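Local coordinates for protein YCAC GENE product (Escherichia coli, PDB 1YAC) that is probably a hydrolase of the isochorismatase family, of unknown substrate specificity, that assembles as an octamer, at residues 33-36 and 37-41; 89-93 and 94-98; 150-153 and 154-157; 197-200 and 201-205. All blocks are in the same frame, centred on the assembly; numbering follows the deposited sequence.

All four contacts are local, joining residues a helical turn or so apart, and they differ mainly in what surrounds them. Contact 3, on helix 145-158, is the buried one: its apolar side packs largely on its own chain and its polar side bonds to two other subunits. Contacts 1 and 2 are partly buried; each sits at the N-terminal end of a helix flanking the parallel sheet and is built round an aromatic face touched by a methyl, their centres about 26 Å apart on opposite sides of the chain's centre. Contact 4, in the C-terminal helix 192-204, lies at the surface, about 47 Å from contact 2 between centres, and relies on backbone bonds, hydroxyls and water.

Contact 1: 33-36 and 37-41; sequences PDKF and KNNVL
Phe-36 and Val-40 make the tight part of these first two helical turns. The methyl CG2 of Val-40 sits over one face of the phenyl ring, 3.8 Å from the centroid and shifted toward the rim, a CH-pi contact in which CE2 of Phe-36 is the nearest ring atom at 3.7 Å. With CG anti to the backbone N (chi1 -164°), the ring of Phe-36 swings along the helix to where that methyl can meet it. Beneath the pair, Val-40 N bonds to Phe-36 O at 2.9 Å. Leu-25, Val-28 and Ile-31 also pack on the ring, and an alanine here would probably open a gap among them and leave the Val-40 methyl without its aromatic partner. The polar side has a single side-chain contact, CG of Lys-35 lying 3.6 Å from ND2 of Asn-39, before the two ends part: Lys-35 NZ, on a chain bent at its last two torsions, forms salt bridges with Glu-32 and Asp-34 of a neighbouring subunit, while the Asn-39 amide is held by Trp-165 and Asp-138 O. This is the opening of the connecting helix in the beta-alpha-beta unit of strand 13-18, helix 33-49 and strand 54-59.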
loop_
_atom_site.group_PDB
_atom_site.type_symbol
_atom_site.label_atom_id
_atom_site.label_comp_id
_atom_site.label_asym_id
_atom_site.label_seq_id
_atom_site.Cartn_x
_atom_site.Cartn_y
_atom_site.Cartn_z
ATOM N N PRO A 33 5.285 14.689 4.868
ATOM C CA PRO A 33 5.889 16.009 5.078
ATOM C C PRO A 33 6.896 16.590 4.102
ATOM O O PRO A 33 6.848 17.795 3.844
ATOM C CB PRO A 33 6.419 15.925 6.517
ATOM C CG PRO A 33 6.741 14.466 6.675
ATOM C CD PRO A 33 5.578 13.792 6.010
ATOM N N ASP A 34 7.823 15.788 3.581
ATOM C CA ASP A 34 8.811 16.343 2.648
ATOM C C ASP A 34 8.119 16.811 1.365
ATOM O O ASP A 34 8.375 17.917 0.868
ATOM C CB ASP A 34 9.903 15.320 2.349
ATOM C CG ASP A 34 10.646 14.867 3.611
ATOM O OD1 ASP A 34 10.806 15.666 4.567
ATOM O OD2 ASP A 34 11.059 13.700 3.645
ATOM N N LYS A 35 7.228 15.971 0.850
ATOM C CA LYS A 35 6.448 16.311 -0.344
ATOM C C LYS A 35 5.493 17.478 -0.043
ATOM O O LYS A 35 5.406 18.434 -0.818
ATOM C CB LYS A 35 5.633 15.099 -0.816
ATOM C CG LYS A 35 4.762 15.403 -2.029
ATOM C CD LYS A 35 4.011 14.170 -2.526
ATOM C CE LYS A 35 4.968 13.069 -2.922
ATOM N NZ LYS A 35 5.958 13.543 -3.946
ATOM N N PHE A 36 4.809 17.423 1.100
ATOM C CA PHE A 36 3.871 18.484 1.444
ATOM C C PHE A 36 4.541 19.843 1.560
ATOM O O PHE A 36 4.023 20.837 1.030
ATOM C CB PHE A 36 3.097 18.185 2.731
ATOM C CG PHE A 36 1.863 19.050 2.897
ATOM C CD1 PHE A 36 0.834 18.997 1.950
ATOM C CD2 PHE A 36 1.754 19.945 3.959
ATOM C CE1 PHE A 36 -0.287 19.830 2.053
ATOM C CE2 PHE A 36 0.629 20.791 4.076
ATOM C CZ PHE A 36 -0.392 20.729 3.118
ATOM N N LYS A 37 5.680 19.891 2.249
ATOM C CA LYS A 37 6.396 21.148 2.402
ATOM C C LYS A 37 6.788 21.700 1.028
ATOM O O LYS A 37 6.567 22.882 0.740
ATOM C CB LYS A 37 7.657 20.978 3.265
ATOM C CG LYS A 37 8.490 22.258 3.342
ATOM C CD LYS A 37 9.899 22.032 3.879
ATOM C CE LYS A 37 10.711 23.313 3.785
ATOM N NZ LYS A 37 12.115 23.099 4.191
ATOM N N ASN A 38 7.371 20.851 0.186
ATOM C CA ASN A 38 7.777 21.281 -1.148
ATOM C C ASN A 38 6.604 21.838 -1.950
ATOM O O ASN A 38 6.724 22.891 -2.591
ATOM C CB ASN A 38 8.407 20.128 -1.924
ATOM C CG ASN A 38 8.808 20.532 -3.335
ATOM O OD1 ASN A 38 9.617 21.457 -3.529
ATOM N ND2 ASN A 38 8.235 19.861 -4.326
ATOM N N ASN A 39 5.470 21.140 -1.900
ATOM C CA ASN A 39 4.264 21.545 -2.634
ATOM C C ASN A 39 3.697 22.884 -2.158
ATOM O O ASN A 39 3.303 23.730 -2.970
ATOM C CB ASN A 39 3.189 20.456 -2.539
ATOM C CG ASN A 39 3.540 19.208 -3.350
ATOM O OD1 ASN A 39 4.501 19.204 -4.125
ATOM N ND2 ASN A 39 2.755 18.146 -3.180
ATOM N N VAL A 40 3.628 23.075 -0.847
ATOM C CA VAL A 40 3.124 24.337 -0.304
ATOM C C VAL A 40 4.048 25.491 -0.728
ATOM O O VAL A 40 3.585 26.565 -1.153
ATOM C CB VAL A 40 3.027 24.280 1.248
ATOM C CG1 VAL A 40 2.674 25.661 1.831
ATOM C CG2 VAL A 40 1.968 23.265 1.659
ATOM N N LEU A 41 5.354 25.268 -0.636
ATOM C CA LEU A 41 6.308 26.307 -1.020
ATOM C C LEU A 41 6.264 26.537 -2.529
ATOM O O LEU A 41 6.499 27.645 -3.001
ATOM C CB LEU A 41 7.724 25.943 -0.561
ATOM C CG LEU A 41 7.881 25.777 0.954
ATOM C CD1 LEU A 41 9.347 25.518 1.286
ATOM C CD2 LEU A 41 7.388 27.024 1.667
#

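Contact 2: 89-93 and 94-98; sequences NAWDN and EDFVK
The side chains of Trp-91 and Phe-96 cross at about a right angle, and each ring has a methyl over one face. CB of Ala-90 stands above the centre of the Phe-96 ring, 3.6 Å from the centroid and 8° off its normal. CG2 of Val-97 lies likewise over the five-membered ring of Trp-91, 3.6 Å from that centroid. The rings themselves meet where CE3 of Trp-91 comes to the edge of Phe-96, near its plane, 3.9 Å from CE2 of Phe-96. With an alanine at Trp-91 the Val-97 methyl would probably lose its flat seat, and Glu-129 the indole N-H it accepts. Asn-93 caps the helix: its CG is anti to the backbone N (chi1 179°), which brings OD1 round to accept from Phe-96 N at 2.8 Å, the donor tilted 21° from the carbonyl plane, while its backbone O takes Val-97 N at 3.2 Å. The short 3-10 turn before it opens with an Asx turn, Trp-91 N to Asn-89 OD1. Within the fold, the loop after strand 81-84 thus leads into helix 94-102, with Trp-91 against helix 115-128 and Phe-96 on strand 54-59.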
loop_
_atom_site.group_PDB
_atom_site.type_symbol
_atom_site.label_atom_id
_atom_site.label_comp_id
_atom_site.label_asym_id
_atom_site.label_seq_id
_atom_site.Cartn_x
_atom_site.Cartn_y
_atom_site.Cartn_z
ATOM N N ASN A 89 -14.859 28.609 8.973
ATOM C CA ASN A 89 -14.927 28.812 7.516
ATOM C C ASN A 89 -14.471 30.275 7.315
ATOM O O ASN A 89 -15.106 31.207 7.827
ATOM C CB ASN A 89 -16.361 28.658 7.014
ATOM C CG ASN A 89 -16.495 28.982 5.543
ATOM O OD1 ASN A 89 -15.537 29.366 4.880
ATOM N ND2 ASN A 89 -17.690 28.804 5.016
ATOM N N ALA A 90 -13.349 30.474 6.615
ATOM C CA ALA A 90 -12.816 31.812 6.355
ATOM C C ALA A 90 -13.840 32.724 5.692
ATOM O O ALA A 90 -13.823 33.942 5.905
ATOM C CB ALA A 90 -11.570 31.731 5.481
ATOM N N TRP A 91 -14.725 32.137 4.886
ATOM C CA TRP A 91 -15.761 32.912 4.210
ATOM C C TRP A 91 -16.731 33.572 5.187
ATOM O O TRP A 91 -17.421 34.506 4.817
ATOM C CB TRP A 91 -16.530 32.061 3.200
ATOM C CG TRP A 91 -16.988 32.882 2.035
ATOM C CD1 TRP A 91 -18.222 33.462 1.862
ATOM C CD2 TRP A 91 -16.214 33.240 0.881
ATOM N NE1 TRP A 91 -18.255 34.156 0.675
ATOM C CE2 TRP A 91 -17.038 34.038 0.055
ATOM C CE3 TRP A 91 -14.899 32.962 0.467
ATOM C CZ2 TRP A 91 -16.588 34.562 -1.166
ATOM C CZ3 TRP A 91 -14.458 33.480 -0.742
ATOM C CH2 TRP A 91 -15.300 34.272 -1.545
ATOM N N ASP A 92 -16.813 33.061 6.414
ATOM C CA ASP A 92 -17.676 33.645 7.439
ATOM C C ASP A 92 -17.040 34.884 8.072
ATOM O O ASP A 92 -17.686 35.587 8.853
ATOM C CB ASP A 92 -17.993 32.622 8.528
ATOM C CG ASP A 92 -19.082 31.644 8.119
ATOM O OD1 ASP A 92 -19.914 31.994 7.253
ATOM O OD2 ASP A 92 -19.110 30.524 8.665
ATOM N N ASN A 93 -15.771 35.135 7.758
ATOM C CA ASN A 93 -15.052 36.303 8.277
ATOM C C ASN A 93 -15.235 37.432 7.258
ATOM O O ASN A 93 -14.837 37.308 6.095
ATOM C CB ASN A 93 -13.561 35.966 8.461
ATOM C CG ASN A 93 -12.740 37.149 8.971
ATOM O OD1 ASN A 93 -12.522 38.126 8.247
ATOM N ND2 ASN A 93 -12.246 37.048 10.203
ATOM N N GLU A 94 -15.854 38.527 7.678
ATOM C CA GLU A 94 -16.112 39.654 6.776
ATOM C C GLU A 94 -14.865 40.277 6.136
ATOM O O GLU A 94 -14.882 40.646 4.951
ATOM C CB GLU A 94 -16.937 40.714 7.500
ATOM C CG GLU A 94 -18.296 40.194 7.939
ATOM C CD GLU A 94 -19.160 41.263 8.592
ATOM O OE1 GLU A 94 -18.673 41.936 9.530
ATOM O OE2 GLU A 94 -20.328 41.417 8.169
ATOM N N ASP A 95 -13.787 40.402 6.913
ATOM C CA ASP A 95 -12.536 40.954 6.402
ATOM C C ASP A 95 -11.972 40.057 5.314
ATOM O O ASP A 95 -11.430 40.546 4.322
ATOM C CB ASP A 95 -11.494 41.088 7.513
ATOM C CG ASP A 95 -11.710 42.311 8.372
ATOM O OD1 ASP A 95 -12.510 43.186 7.984
ATOM O OD2 ASP A 95 -11.064 42.411 9.431
ATOM N N PHE A 96 -12.095 38.745 5.507
ATOM C CA PHE A 96 -11.584 37.795 4.528
ATOM C C PHE A 96 -12.304 37.956 3.185
ATOM O O PHE A 96 -11.658 38.146 2.155
ATOM C CB PHE A 96 -11.715 36.355 5.047
ATOM C CG PHE A 96 -11.169 35.323 4.103
ATOM C CD1 PHE A 96 -9.806 35.049 4.067
ATOM C CD2 PHE A 96 -12.020 34.629 3.233
ATOM C CE1 PHE A 96 -9.292 34.103 3.183
ATOM C CE2 PHE A 96 -11.513 33.680 2.348
ATOM C CZ PHE A 96 -10.147 33.420 2.325
ATOM N N VAL A 97 -13.636 37.912 3.207
ATOM C CA VAL A 97 -14.421 38.047 1.978
ATOM C C VAL A 97 -14.128 39.389 1.293
ATOM O O VAL A 97 -13.948 39.447 0.072
ATOM C CB VAL A 97 -15.952 37.892 2.231
ATOM C CG1 VAL A 97 -16.705 37.984 0.912
ATOM C CG2 VAL A 97 -16.255 36.545 2.879
ATOM N N LYS A 98 -14.031 40.454 2.084
ATOM C CA LYS A 98 -13.732 41.779 1.542
ATOM C C LYS A 98 -12.399 41.754 0.788
ATOM O O LYS A 98 -12.302 42.236 -0.348
ATOM C CB LYS A 98 -13.663 42.811 2.667
ATOM C CG LYS A 98 -14.853 43.733 2.744
ATOM C CD LYS A 98 -14.665 44.774 3.839
ATOM C CE LYS A 98 -13.423 45.620 3.590
ATOM N NZ LYS A 98 -13.244 46.664 4.646
#

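Contact 3: 150-153 and 154-157; sequences SAWD and RMSQ. Unlike the reference sequence in segment 154-157: Met-155 (reference Leu).
Helix 145-158, the crossover of the beta-alpha-beta unit between strands 132-136 and 161-163, has an apolar side and a polar side in this pair of turns. On the first, Met-155 turns back along the helix: the bend at its last torsion (chi3 -71°) brings methyl CE to 4.2 Å from CB of Ala-151 and equally 4.2 Å from CD1 of Trp-152. The same methyl lies 3.5 Å from Ala-151 O, which accepts Met-155 N at 2.8 Å. Ala-120 of helix 115-128 packs on Met-155, and His-149 meets the Trp-152 ring edge-to-face. On the polar side one water bridges a turn, donating to Asp-153 OD1 at 2.6 Å and to Gln-157 OE1 at 3.1 Å. Asp-153 OD1 and Gln-157 NE2 stand 4.3 Å apart, and the water links the two side chains. Asp-153 OD1 also accepts from Ser-156 of a neighbouring subunit; Gln-161 and Glu-171 of that same subunit hold the guanidinium of the extended Arg-154. Ser-156 OG in turn bonds to Asp-153 of a second neighbouring subunit. The chemistry therefore divides: van der Waals contact round Met-155, and a polar side whose bonds run within the chain through the water and out to two subunits, meeting at Asp-153 OD1.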
loop_
_atom_site.group_PDB
_atom_site.type_symbol
_atom_site.label_atom_id
_atom_site.label_comp_id
_atom_site.label_asym_id
_atom_site.label_seq_id
_atom_site.Cartn_x
_atom_site.Cartn_y
_atom_site.Cartn_z
ATOM N N SER A 150 -13.224 12.238 0.665
ATOM C CA SER A 150 -14.593 12.648 0.967
ATOM C C SER A 150 -14.742 14.133 0.606
ATOM O O SER A 150 -15.724 14.544 -0.033
ATOM C CB SER A 150 -14.909 12.399 2.446
ATOM O OG SER A 150 -15.025 10.995 2.700
ATOM N N ALA A 151 -13.724 14.914 0.951
ATOM C CA ALA A 151 -13.704 16.339 0.651
ATOM C C ALA A 151 -13.645 16.567 -0.864
ATOM O O ALA A 151 -14.334 17.445 -1.383
ATOM C CB ALA A 151 -12.511 16.998 1.332
ATOM N N TRP A 152 -12.801 15.803 -1.569
ATOM C CA TRP A 152 -12.698 15.940 -3.029
ATOM C C TRP A 152 -14.054 15.738 -3.645
ATOM O O TRP A 152 -14.457 16.502 -4.524
ATOM C CB TRP A 152 -11.775 14.896 -3.646
ATOM C CG TRP A 152 -10.343 15.197 -3.481
ATOM C CD1 TRP A 152 -9.785 16.093 -2.623
ATOM C CD2 TRP A 152 -9.258 14.528 -4.132
ATOM N NE1 TRP A 152 -8.417 16.012 -2.681
ATOM C CE2 TRP A 152 -8.065 15.055 -3.599
ATOM C CE3 TRP A 152 -9.184 13.526 -5.112
ATOM C CZ2 TRP A 152 -6.796 14.613 -4.009
ATOM C CZ3 TRP A 152 -7.912 13.084 -5.525
ATOM C CH2 TRP A 152 -6.743 13.631 -4.967
ATOM N N ASP A 153 -14.734 14.675 -3.222
ATOM C CA ASP A 153 -16.055 14.369 -3.745
ATOM C C ASP A 153 -17.006 15.540 -3.517
ATOM O O ASP A 153 -17.690 16.003 -4.444
ATOM C CB ASP A 153 -16.614 13.112 -3.075
ATOM C CG ASP A 153 -17.934 12.669 -3.703
ATOM O OD1 ASP A 153 -18.993 13.169 -3.282
ATOM O OD2 ASP A 153 -17.908 11.843 -4.637
ATOM N N ARG A 154 -17.000 16.056 -2.295
ATOM C CA ARG A 154 -17.873 17.169 -1.930
ATOM C C ARG A 154 -17.588 18.440 -2.744
ATOM O O ARG A 154 -18.516 19.094 -3.227
ATOM C CB ARG A 154 -17.776 17.456 -0.427
ATOM C CG ARG A 154 -18.952 18.287 0.096
ATOM C CD ARG A 154 -18.826 18.598 1.579
ATOM N NE ARG A 154 -20.054 19.224 2.070
ATOM C CZ ARG A 154 -20.135 19.955 3.174
ATOM N NH1 ARG A 154 -19.056 20.159 3.921
ATOM N NH2 ARG A 154 -21.295 20.491 3.525
ATOM N N MET A 155 -16.312 18.773 -2.925
ATOM C CA MET A 155 -15.950 19.965 -3.686
ATOM C C MET A 155 -16.232 19.806 -5.182
ATOM O O MET A 155 -16.783 20.708 -5.823
ATOM C CB MET A 155 -14.488 20.343 -3.426
ATOM C CG MET A 155 -14.236 20.743 -1.975
ATOM S SD MET A 155 -12.551 21.246 -1.640
ATOM C CE MET A 155 -11.648 19.700 -1.762
ATOM N N SER A 156 -15.909 18.639 -5.725
ATOM C CA SER A 156 -16.142 18.355 -7.138
ATOM C C SER A 156 -17.645 18.399 -7.458
ATOM O O SER A 156 -18.056 18.968 -8.470
ATOM C CB SER A 156 -15.568 16.980 -7.495
ATOM O OG SER A 156 -15.669 16.741 -8.887
ATOM N N GLN A 157 -18.438 17.814 -6.560
ATOM C CA GLN A 157 -19.899 17.739 -6.638
ATOM C C GLN A 157 -20.460 19.168 -6.775
ATOM O O GLN A 157 -21.381 19.418 -7.561
ATOM C CB GLN A 157 -20.404 17.038 -5.348
ATOM C CG GLN A 157 -21.920 16.837 -5.149
ATOM C CD GLN A 157 -22.270 16.031 -3.853
ATOM O OE1 GLN A 157 -22.003 16.476 -2.725
ATOM N NE2 GLN A 157 -22.899 14.862 -4.029
HETATM O O HOH W 1 -19.920 14.720 -1.347
#

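Contact 4: 197-200 and 201-205; sequences LMTS and YDTLT
Four backbone bonds carry the chain across this contact, Tyr-201 N to Leu-197 O, Asp-202 N to Met-198 O, Thr-203 N to Thr-199 O and Leu-204 N to Ser-200 O, the regular i to i+4 pattern of an alpha-helix. It is the last stretch of helix 192-204, the C-terminal helix, and its centre lies about 31 Å from the centre of the chain. Asp-202 N reaches Met-198 O at 2.7 Å, whereas the bond from Leu-204 N to Ser-200 O is longer, 3.1 Å, and more bent, with an N-H...O angle of 143°. The side chains mostly touch backbone carbonyl oxygens of the turn before. Thr-203 puts its methyl CG2 3.0 Å from Thr-199 O and 4.2 Å from the methyl CG2 of Thr-199. Its hydroxyl takes the position between backbone N and carbonyl carbon (chi1 78°), and there a water joins it to the preceding turn: the water donates to Ser-200 O at 2.6 Å and lies 3.0 Å from Thr-203 OG1. Ser-200 O is thus gripped by both Leu-204 N and this water. Neighbouring subunits pack round the helix, Pro-64 of one against Met-198 and Pro-67 of another against Thr-199 and Thr-203, while Tyr-201 meets Leu-204 of a third copy. At the last modelled residue, Thr-205 folds back so that its methyl CG2 stands over one face of the Tyr-201 ring, and OG1 of Thr-205 donates to Tyr-201 O at 2.8 Å, reaching it from the opposite face of the carbonyl plane to Thr-205 N.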
loop_
_atom_site.group_PDB
_atom_site.type_symbol
_atom_site.label_atom_id
_atom_site.label_comp_id
_atom_site.label_asym_id
_atom_site.label_seq_id
_atom_site.Cartn_x
_atom_site.Cartn_y
_atom_site.Cartn_z
ATOM N N LEU A 197 17.211 16.517 -14.899
ATOM C CA LEU A 197 17.196 16.593 -16.358
ATOM C C LEU A 197 17.928 17.855 -16.802
ATOM O O LEU A 197 18.639 17.845 -17.819
ATOM C CB LEU A 197 15.757 16.642 -16.886
ATOM C CG LEU A 197 14.919 15.369 -16.734
ATOM C CD1 LEU A 197 13.571 15.596 -17.291
ATOM C CD2 LEU A 197 15.538 14.223 -17.465
ATOM N N MET A 198 17.713 18.943 -16.066
ATOM C CA MET A 198 18.378 20.210 -16.369
ATOM C C MET A 198 19.877 20.106 -16.169
ATOM O O MET A 198 20.653 20.558 -17.011
ATOM C CB MET A 198 17.849 21.344 -15.507
ATOM C CG MET A 198 16.519 21.841 -15.964
ATOM S SD MET A 198 15.834 23.176 -14.980
ATOM C CE MET A 198 16.818 24.344 -15.533
ATOM N N THR A 199 20.280 19.520 -15.051
ATOM C CA THR A 199 21.692 19.344 -14.752
ATOM C C THR A 199 22.384 18.595 -15.888
ATOM O O THR A 199 23.380 19.064 -16.426
ATOM C CB THR A 199 21.889 18.566 -13.426
ATOM O OG1 THR A 199 21.322 19.323 -12.345
ATOM C CG2 THR A 199 23.371 18.330 -13.145
ATOM N N SER A 200 21.846 17.447 -16.278
ATOM C CA SER A 200 22.465 16.674 -17.348
ATOM C C SER A 200 22.521 17.467 -18.651
ATOM O O SER A 200 23.574 17.554 -19.296
ATOM C CB SER A 200 21.720 15.353 -17.555
ATOM O OG SER A 200 21.866 14.511 -16.421
ATOM N N TYR A 201 21.394 18.070 -19.017
ATOM C CA TYR A 201 21.317 18.851 -20.248
ATOM C C TYR A 201 22.298 20.033 -20.235
ATOM O O TYR A 201 22.996 20.284 -21.214
ATOM C CB TYR A 201 19.897 19.363 -20.458
ATOM C CG TYR A 201 19.755 20.164 -21.717
ATOM C CD1 TYR A 201 19.578 19.534 -22.946
ATOM C CD2 TYR A 201 19.819 21.553 -21.686
ATOM C CE1 TYR A 201 19.469 20.271 -24.122
ATOM C CE2 TYR A 201 19.713 22.301 -22.847
ATOM C CZ TYR A 201 19.541 21.652 -24.063
ATOM O OH TYR A 201 19.456 22.390 -25.221
ATOM N N ASP A 202 22.345 20.747 -19.120
ATOM C CA ASP A 202 23.232 21.883 -18.983
ATOM C C ASP A 202 24.711 21.534 -19.046
ATOM O O ASP A 202 25.482 22.252 -19.680
ATOM C CB ASP A 202 22.929 22.640 -17.696
ATOM C CG ASP A 202 21.636 23.420 -17.771
ATOM O OD1 ASP A 202 20.995 23.457 -18.844
ATOM O OD2 ASP A 202 21.254 24.014 -16.752
ATOM N N THR A 203 25.124 20.446 -18.406
ATOM C CA THR A 203 26.544 20.113 -18.437
ATOM C C THR A 203 26.959 19.603 -19.809
ATOM O O THR A 203 28.126 19.695 -20.179
ATOM C CB THR A 203 26.967 19.090 -17.337
ATOM O OG1 THR A 203 26.590 17.773 -17.727
ATOM C CG2 THR A 203 26.302 19.411 -16.019
ATOM N N LEU A 204 26.008 19.046 -20.548
ATOM C CA LEU A 204 26.291 18.517 -21.880
ATOM C C LEU A 204 26.283 19.565 -22.976
ATOM O O LEU A 204 26.973 19.403 -23.984
ATOM C CB LEU A 204 25.299 17.423 -22.271
ATOM C CG LEU A 204 25.502 15.974 -21.843
ATOM C CD1 LEU A 204 24.448 15.132 -22.523
ATOM C CD2 LEU A 204 26.879 15.481 -22.248
ATOM N N THR A 205 25.483 20.609 -22.799
ATOM C CA THR A 205 25.364 21.660 -23.804
ATOM C C THR A 205 26.146 22.929 -23.492
ATOM O O THR A 205 26.118 23.843 -24.343
ATOM C CB THR A 205 23.881 22.024 -24.058
ATOM O OG1 THR A 205 23.286 22.542 -22.858
ATOM C CG2 THR A 205 23.110 20.796 -24.514
HETATM O O HOH W 2 25.013 15.447 -18.671
#